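Sulfur carrier protein CysO (Mycobacterium tuberculosis, PDB 3DWG) probably donates sulfur, in its C-terminally thiocarboxylated form, to the CysM-dependent pathway of cysteine biosynthesis. Local coordinates at residues V59-Y62 and D67-F70; S22-T27 and I32-A37; P8-P13 and S43-D48. All blocks are in the same frame, centred on the assembly; numbering follows the deposited sequence. Where two conformers were deposited one is given.

Contact 1: V59-Y62 and D67-F70; sequences VNIY and DVRF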
loop_
_atom_site.group_PDB
_atom_site.type_symbol
_atom_site.label_atom_id
_atom_site.label_comp_id
_atom_site.label_asym_id
_atom_site.label_seq_id
_atom_site.Cartn_x
_atom_site.Cartn_y
_atom_site.Cartn_z
ATOM N N VAL C 59 -26.973 16.342 -2.225
ATOM C CA VAL C 59 -26.729 16.608 -0.802
ATOM C C VAL C 59 -26.642 15.286 -0.091
ATOM O O VAL C 59 -27.473 14.388 -0.308
ATOM C CB VAL C 59 -27.857 17.503 -0.200
ATOM C CG1 VAL C 59 -27.611 17.787 1.283
ATOM C CG2 VAL C 59 -27.901 18.852 -0.896
ATOM N N ASN C 60 -25.648 15.161 0.787
ATOM C CA ASN C 60 -25.497 14.011 1.665
ATOM C C ASN C 60 -25.601 14.459 3.092
ATOM O O ASN C 60 -25.057 15.500 3.475
ATOM C CB ASN C 60 -24.121 13.332 1.439
ATOM C CG ASN C 60 -24.031 12.673 0.085
ATOM O OD1 ASN C 60 -25.009 12.043 -0.407
ATOM N ND2 ASN C 60 -22.854 12.816 -0.572
ATOM N N ILE C 61 -26.367 13.712 3.877
ATOM C CA ILE C 61 -26.469 14.003 5.301
ATOM C C ILE C 61 -26.205 12.772 6.145
ATOM O O ILE C 61 -26.663 11.663 5.844
ATOM C CB ILE C 61 -27.868 14.615 5.657
ATOM C CG1 ILE C 61 -28.115 15.802 4.715
ATOM C CG2 ILE C 61 -27.885 15.026 7.139
ATOM C CD1 ILE C 61 -29.420 16.675 4.995
ATOM N N TYR C 62 -25.445 12.973 7.230
ATOM C CA TYR C 62 -25.039 11.901 8.116
ATOM C C TYR C 62 -25.401 12.243 9.574
ATOM O O TYR C 62 -25.291 13.382 9.973
ATOM C CB TYR C 62 -23.513 11.682 7.997
ATOM C CG TYR C 62 -23.007 11.557 6.578
ATOM C CD1 TYR C 62 -22.736 12.689 5.836
ATOM C CD2 TYR C 62 -22.808 10.311 5.990
ATOM C CE1 TYR C 62 -22.325 12.604 4.551
ATOM C CE2 TYR C 62 -22.374 10.209 4.653
ATOM C CZ TYR C 62 -22.109 11.368 3.982
ATOM O OH TYR C 62 -21.674 11.404 2.665
ATOM N N ASP C 67 -24.931 7.643 6.952
ATOM C CA ASP C 67 -25.691 8.235 5.866
ATOM C C ASP C 67 -27.182 7.962 6.062
ATOM O O ASP C 67 -27.587 6.832 6.083
ATOM C CB ASP C 67 -25.214 7.614 4.546
ATOM C CG ASP C 67 -25.799 8.269 3.327
ATOM O OD1 ASP C 67 -26.921 8.847 3.313
ATOM O OD2 ASP C 67 -25.178 8.149 2.263
ATOM N N VAL C 68 -27.940 9.029 6.212
ATOM C CA VAL C 68 -29.414 8.887 6.389
ATOM C C VAL C 68 -30.093 8.185 5.254
ATOM O O VAL C 68 -31.210 7.662 5.500
ATOM C CB VAL C 68 -30.062 10.255 6.653
ATOM C CG1 VAL C 68 -29.462 10.904 7.864
ATOM C CG2 VAL C 68 -30.035 11.170 5.433
ATOM N N ARG C 69 -29.518 8.119 4.044
ATOM C CA ARG C 69 -30.227 7.355 2.973
ATOM C C ARG C 69 -30.435 5.867 3.290
ATOM O O ARG C 69 -31.243 5.212 2.642
ATOM C CB ARG C 69 -29.566 7.604 1.636
ATOM C CG ARG C 69 -29.898 9.002 1.108
ATOM C CD ARG C 69 -29.478 9.142 -0.323
ATOM N NE ARG C 69 -29.896 10.392 -0.929
ATOM C CZ ARG C 69 -29.169 11.505 -0.957
ATOM N NH1 ARG C 69 -27.967 11.516 -0.368
ATOM N NH2 ARG C 69 -29.670 12.602 -1.532
ATOM N N PHE C 70 -29.724 5.372 4.278
ATOM C CA PHE C 70 -29.776 3.951 4.648
ATOM C C PHE C 70 -30.392 3.736 6.008
ATOM O O PHE C 70 -30.412 2.597 6.482
ATOM C CB PHE C 70 -28.373 3.300 4.531
ATOM C CG PHE C 70 -27.817 3.446 3.166
ATOM C CD1 PHE C 70 -27.008 4.567 2.846
ATOM C CD2 PHE C 70 -28.168 2.538 2.142
ATOM C CE1 PHE C 70 -26.525 4.760 1.580
ATOM C CE2 PHE C 70 -27.676 2.725 0.844
ATOM C CZ PHE C 70 -26.861 3.850 0.547
HETATM O O HOH W 1 -25.879 9.365 0.109
HETATM O O HOH W 2 -27.462 11.488 2.668
#
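Arg69 reaches back to the backbone of strand 59-63 and holds the carbonyl of Val59 end-on with two nitrogens. NH1 lies 2.9 Å from Val59 O and NH2 3.1 Å from the same oxygen, which sits close to the guanidinium plane. With its chain extended from CG to NE, Arg69 spans the gap between the turn and the strand. NH2 has a further, weak bond to His56 O. The amide of Asn60 stands perpendicular to the guanidinium, its OD1 3.0 Å from Arg69 NH1.

The backbone pairing is short. Tyr62 and Asp67 form an antiparallel non-hydrogen-bonded pair, and beyond it Val68 N donates to Ile61 O at 3.0 Å in an almost straight bond (169°). Asp67 then makes an Asx turn, its OD1 taking the amide of Arg69 from above the carboxylate plane.

Two waters bridge the segments. One donates to both Asn60 OD1 and Asp67 OD2; the other accepts from Ile61 N and donates to Asp67 OD1.

Carbon contacts flank the pairing: CB of Asp67 lies 3.8 Å from Tyr62 CE2, and Val68 CG2 meets Ile61 CB. The Tyr62 hydroxyl bonds an acidic side chain of another protein's chain.

Where direct strand pairing has stopped, an arginine side chain thus serves Val59 O and a bridging water serves Ile61 N, with the second water linking Asn60 to the same aspartate.

Contact 2: S22-T27 and I32-A37; sequences SASGDT and ISDLEA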
loop_
_atom_site.group_PDB
_atom_site.type_symbol
_atom_site.label_atom_id
_atom_site.label_comp_id
_atom_site.label_asym_id
_atom_site.label_seq_id
_atom_site.Cartn_x
_atom_site.Cartn_y
_atom_site.Cartn_z
ATOM N N SER C 22 -26.431 24.898 16.469
ATOM C CA SER C 22 -27.262 23.990 17.235
ATOM C C SER C 22 -28.614 23.874 16.589
ATOM O O SER C 22 -29.112 24.824 16.000
ATOM C CB SER C 22 -27.517 24.519 18.656
ATOM O OG SER C 22 -26.307 24.686 19.328
ATOM N N ALA C 23 -29.229 22.728 16.810
ATOM C CA ALA C 23 -30.579 22.487 16.330
ATOM C C ALA C 23 -31.206 21.518 17.291
ATOM O O ALA C 23 -30.525 20.906 18.104
ATOM C CB ALA C 23 -30.564 21.927 14.896
ATOM N N SER C 24 -32.527 21.441 17.251
ATOM C CA SER C 24 -33.225 20.438 18.053
ATOM C C SER C 24 -34.201 19.662 17.181
ATOM O O SER C 24 -34.776 20.181 16.204
ATOM C CB SER C 24 -33.960 21.078 19.233
ATOM O OG SER C 24 -34.883 22.017 18.738
ATOM N N GLY C 25 -34.392 18.404 17.538
ATOM C CA GLY C 25 -35.394 17.609 16.873
ATOM C C GLY C 25 -35.098 16.145 17.028
ATOM O O GLY C 25 -33.934 15.752 17.195
ATOM N N ASP C 26 -36.143 15.331 16.996
ATOM C CA ASP C 26 -35.922 13.927 17.272
ATOM C C ASP C 26 -35.814 13.063 16.034
ATOM O O ASP C 26 -35.676 11.818 16.148
ATOM C CB ASP C 26 -36.985 13.360 18.246
ATOM C CG ASP C 26 -38.367 13.472 17.733
ATOM O OD1 ASP C 26 -38.595 13.848 16.568
ATOM O OD2 ASP C 26 -39.270 13.119 18.522
ATOM N N THR C 27 -35.894 13.721 14.870
ATOM C CA THR C 27 -35.631 13.084 13.572
ATOM C C THR C 27 -34.833 14.083 12.714
ATOM O O THR C 27 -34.817 15.284 13.009
ATOM C CB THR C 27 -36.907 12.723 12.788
ATOM O OG1 THR C 27 -37.541 13.947 12.403
ATOM C CG2 THR C 27 -37.843 11.783 13.625
ATOM N N ILE C 32 -34.101 19.582 10.384
ATOM C CA ILE C 32 -34.212 20.439 9.216
ATOM C C ILE C 32 -35.288 21.513 9.431
ATOM O O ILE C 32 -35.138 22.664 9.028
ATOM C CB ILE C 32 -34.409 19.641 7.942
ATOM C CG1 ILE C 32 -33.118 18.844 7.598
ATOM C CG2 ILE C 32 -34.827 20.539 6.753
ATOM C CD1 ILE C 32 -33.319 17.854 6.430
ATOM N N SER C 33 -36.381 21.113 10.109
ATOM C CA SER C 33 -37.453 22.097 10.394
ATOM C C SER C 33 -36.981 23.199 11.318
ATOM O O SER C 33 -37.292 24.379 11.087
ATOM C CB SER C 33 -38.606 21.376 11.067
ATOM O OG SER C 33 -39.687 22.329 11.206
ATOM N N ASP C 34 -36.240 22.807 12.339
ATOM C CA ASP C 34 -35.682 23.707 13.336
ATOM C C ASP C 34 -34.649 24.598 12.659
ATOM O O ASP C 34 -34.634 25.815 12.868
ATOM C CB ASP C 34 -35.038 22.931 14.490
ATOM C CG ASP C 34 -34.655 23.829 15.625
ATOM O OD1 ASP C 34 -35.581 24.457 16.238
ATOM O OD2 ASP C 34 -33.461 23.972 15.946
ATOM N N LEU C 35 -33.845 24.005 11.774
ATOM C CA LEU C 35 -32.837 24.805 11.046
ATOM C C LEU C 35 -33.522 25.882 10.226
ATOM O O LEU C 35 -33.093 27.038 10.206
ATOM C CB LEU C 35 -31.995 23.905 10.099
ATOM C CG LEU C 35 -30.918 23.072 10.820
ATOM C CD1 LEU C 35 -30.346 22.081 9.847
ATOM C CD2 LEU C 35 -29.814 23.972 11.395
ATOM N N GLU C 36 -34.572 25.494 9.503
ATOM C CA GLU C 36 -35.368 26.458 8.750
ATOM C C GLU C 36 -35.961 27.579 9.624
ATOM O O GLU C 36 -35.953 28.771 9.220
ATOM C CB GLU C 36 -36.497 25.753 7.997
ATOM C CG GLU C 36 -37.345 26.688 7.133
ATOM C CD GLU C 36 -36.608 27.296 5.948
ATOM O OE1 GLU C 36 -35.677 26.666 5.386
ATOM O OE2 GLU C 36 -36.974 28.423 5.569
ATOM N N ALA C 37 -36.420 27.226 10.821
ATOM C CA ALA C 37 -36.976 28.259 11.762
ATOM C C ALA C 37 -35.921 29.305 12.087
ATOM O O ALA C 37 -36.243 30.473 12.255
ATOM C CB ALA C 37 -37.527 27.629 13.057
HETATM O O HOH W 3 -31.500 25.486 14.464
#
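Asp34 of helix 28-38 turns its carboxylate onto the end of strand 20-23, at the connection from strand to helix in this ubiquitin-like beta-grasp fold. Its OD2 accepts the backbone N-H of Ser24 at 3.0 Å, with an angle of 152° at the hydrogen. The amide comes from well above the carboxylate plane, 64° out of it. The same oxygen lies 3.3 Å from Ala23 CA, so the carboxylate rests against the backbone where the strand gives way to the loop. CG of Asp34 lies anti to its own backbone N (chi1 -171°), which carries the acid outward from the helix to the strand end.

Beneath this polar contact, Ala23 directs its methyl toward the helix and meets Leu35 CD2 at 4.1 Å. Ala23 also packs on Val3 and Val5 of the adjoining strand 3-6, while Leu35 continues the apolar layer to Ile42 of the next helix.

Farther out, the loop leads to the start of the helix, where Thr27 occupies the N-cap position and its OG1 accepts from Ala30 N. Before it, Gly25 has backbone angles open to a residue without a side chain. At the strand side, a water donates both to Ser22 O and to Asp34 OD2, each at 2.9 Å, giving this carboxylate oxygen a second donor besides Ser24 N.

Contact 3: P8-P13 and S43-D48; sequences PTILRP and SERLMD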
loop_
_atom_site.group_PDB
_atom_site.type_symbol
_atom_site.label_atom_id
_atom_site.label_comp_id
_atom_site.label_asym_id
_atom_site.label_seq_id
_atom_site.Cartn_x
_atom_site.Cartn_y
_atom_site.Cartn_z
ATOM N N PRO C 8 -21.801 23.087 5.513
ATOM C CA PRO C 8 -20.746 23.215 4.514
ATOM C C PRO C 8 -20.672 24.645 4.022
ATOM O O PRO C 8 -21.614 25.436 4.152
ATOM C CB PRO C 8 -21.182 22.254 3.392
ATOM C CG PRO C 8 -22.737 22.293 3.502
ATOM C CD PRO C 8 -22.970 22.328 4.994
ATOM N N THR C 9 -19.539 25.001 3.430
ATOM C CA THR C 9 -19.317 26.398 3.018
ATOM C C THR C 9 -20.419 26.950 2.129
ATOM O O THR C 9 -20.840 28.107 2.293
ATOM C CB THR C 9 -17.908 26.512 2.390
ATOM O OG1 THR C 9 -16.982 26.204 3.422
ATOM C CG2 THR C 9 -17.620 27.936 1.883
ATOM N N ILE C 10 -20.906 26.134 1.193
ATOM C CA ILE C 10 -21.919 26.569 0.244
ATOM C C ILE C 10 -23.251 27.007 0.901
ATOM O O ILE C 10 -23.970 27.823 0.336
ATOM C CB ILE C 10 -22.117 25.519 -0.831
ATOM C CG1 ILE C 10 -22.940 26.068 -1.973
ATOM C CG2 ILE C 10 -22.699 24.194 -0.236
ATOM C CD1 ILE C 10 -23.209 25.062 -3.065
ATOM N N LEU C 11 -23.528 26.503 2.095
ATOM C CA LEU C 11 -24.794 26.853 2.769
ATOM C C LEU C 11 -24.662 27.877 3.868
ATOM O O LEU C 11 -25.669 28.268 4.524
ATOM C CB LEU C 11 -25.474 25.602 3.340
ATOM C CG LEU C 11 -25.888 24.541 2.323
ATOM C CD1 LEU C 11 -26.442 23.366 3.108
ATOM C CD2 LEU C 11 -26.928 25.176 1.363
ATOM N N ARG C 12 -23.427 28.319 4.118
ATOM C CA ARG C 12 -23.188 29.256 5.220
ATOM C C ARG C 12 -23.791 30.672 5.044
ATOM O O ARG C 12 -23.963 31.386 6.026
ATOM C CB ARG C 12 -21.692 29.319 5.497
ATOM C CG ARG C 12 -21.200 28.099 6.264
ATOM C CD ARG C 12 -19.672 28.127 6.464
ATOM N NE ARG C 12 -19.202 26.752 6.590
ATOM C CZ ARG C 12 -17.939 26.359 6.591
ATOM N NH1 ARG C 12 -16.973 27.259 6.508
ATOM N NH2 ARG C 12 -17.657 25.058 6.687
ATOM N N PRO C 13 -24.093 31.075 3.814
ATOM C CA PRO C 13 -24.853 32.331 3.718
ATOM C C PRO C 13 -26.221 32.262 4.392
ATOM O O PRO C 13 -26.829 33.323 4.638
ATOM C CB PRO C 13 -25.070 32.466 2.217
ATOM C CG PRO C 13 -23.848 31.840 1.628
ATOM C CD PRO C 13 -23.753 30.575 2.468
ATOM N N SER C 43 -33.733 24.971 4.260
ATOM C CA SER C 43 -34.329 23.664 3.940
ATOM C C SER C 43 -34.543 23.454 2.450
ATOM O O SER C 43 -34.302 22.362 1.940
ATOM C CB SER C 43 -35.623 23.402 4.708
ATOM O OG SER C 43 -36.517 24.443 4.482
ATOM N N GLU C 44 -34.963 24.501 1.734
ATOM C CA GLU C 44 -35.142 24.405 0.309
ATOM C C GLU C 44 -33.855 24.000 -0.431
ATOM O O GLU C 44 -33.927 23.349 -1.480
ATOM C CB GLU C 44 -35.672 25.732 -0.248
ATOM N N ARG C 45 -32.701 24.400 0.108
ATOM C CA ARG C 45 -31.405 24.014 -0.458
ATOM C C ARG C 45 -31.050 22.543 -0.265
ATOM O O ARG C 45 -30.268 21.962 -1.030
ATOM C CB ARG C 45 -30.268 24.866 0.148
ATOM C CG ARG C 45 -30.460 26.396 0.129
ATOM C CD ARG C 45 -30.283 27.009 -1.241
ATOM N NE ARG C 45 -29.022 26.608 -1.906
ATOM C CZ ARG C 45 -27.820 27.165 -1.723
ATOM N NH1 ARG C 45 -27.631 28.162 -0.848
ATOM N NH2 ARG C 45 -26.779 26.689 -2.407
ATOM N N LEU C 46 -31.644 21.920 0.752
ATOM C CA LEU C 46 -31.404 20.515 1.056
ATOM C C LEU C 46 -32.306 19.569 0.285
ATOM O O LEU C 46 -32.008 18.381 0.119
ATOM C CB LEU C 46 -31.632 20.288 2.552
ATOM C CG LEU C 46 -30.779 21.111 3.515
ATOM C CD1 LEU C 46 -31.093 20.716 4.932
ATOM C CD2 LEU C 46 -29.270 20.809 3.201
ATOM N N MET C 47 -33.463 20.084 -0.151
ATOM C CA MET C 47 -34.498 19.206 -0.704
ATOM C C MET C 47 -34.511 19.219 -2.243
ATOM O O MET C 47 -34.063 20.160 -2.877
ATOM C CB MET C 47 -35.880 19.625 -0.151
ATOM C CG MET C 47 -36.022 19.583 1.374
ATOM S SD MET C 47 -35.516 18.062 2.174
ATOM C CE MET C 47 -36.930 16.972 1.914
ATOM N N ASP C 48 -35.005 18.157 -2.852
ATOM C CA ASP C 48 -35.060 18.050 -4.303
ATOM C C ASP C 48 -36.216 18.924 -4.830
ATOM O O ASP C 48 -37.389 18.664 -4.510
ATOM C CB ASP C 48 -35.214 16.566 -4.670
ATOM C CG ASP C 48 -35.138 16.306 -6.148
ATOM O OD1 ASP C 48 -35.371 17.225 -6.966
ATOM O OD2 ASP C 48 -34.904 15.136 -6.476
#
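The 3-10 turn of residues 9-11 and the helical turn around residues 43-46 stand apart as backbones, with Leu11 and Arg45 forming the closest pair at 7.9 Å between their CA atoms. Side chains bridge the gap, and no hydrogen bond joins the two segments.

Leu11 and Arg45 carry most of the contact, the leucine through its two methyl branches. CD2 fits into the bend of Arg45, touching CB at 3.6 Å and lying over the centre of one face of the guanidinium, 3.8 Å from CZ. Arg45 is folded at chi2 and chi3 (-74° and -51°), which brings its flat end back over the methyl that its own aliphatic root already touches. The two side chains run past each other in opposite directions. The other branch, CD1, meets Leu46 CD2 at 3.8 Å, and both leucines rest on Ile86 of strand 83-88.

Ile10 adds a smaller contact at the end of the arginine. Its CG1 lies 3.9 Å from Arg45 NH2, with CD1 at 4.0 Å from the same nitrogen. CG1 of Ile10 extends away from its backbone N (chi1 -168°), and the two side chains meet at a slant.

The polar end of Arg45 is oriented from outside these segments: NH1 donates to His14 NE2, just beyond the loop segment. A neutral imidazole is consistent with this bond, since NE2 serves as acceptor. Leu46 also packs on Ile32 of helix 28-38, joining the contact to the main helix.

With Leu11 and Leu46 buried on Ile86 and Arg45 lying over Leu11 on the partly exposed side, the contact is consistent with the edge of the core between sheet and helices in the beta-grasp fold of ThiS-like sulfur carriers.

Overall arrangement
From the N terminus, strand 3-6 leads into the loop of contact 3, whose partner, on helix 42-46, comes only after strand 20-23 and helix 28-38. Contact 2 therefore falls within the long loop that contact 3 completes, closing its own short strand-to-helix connection. Contact 1 follows in series, closing the tight turn after strand 59-63; none of the loops cross. Contacts 1 and 2 reach the same sheet on opposite sides of the chain's centre. Contact 3 touches both: Leu46 meets Val59 of contact 1 and Ile32 of contact 2, while Ser43 probably hydrogen-bonds Glu36. Helix 42-46 thereby joins the main helix to the sheet.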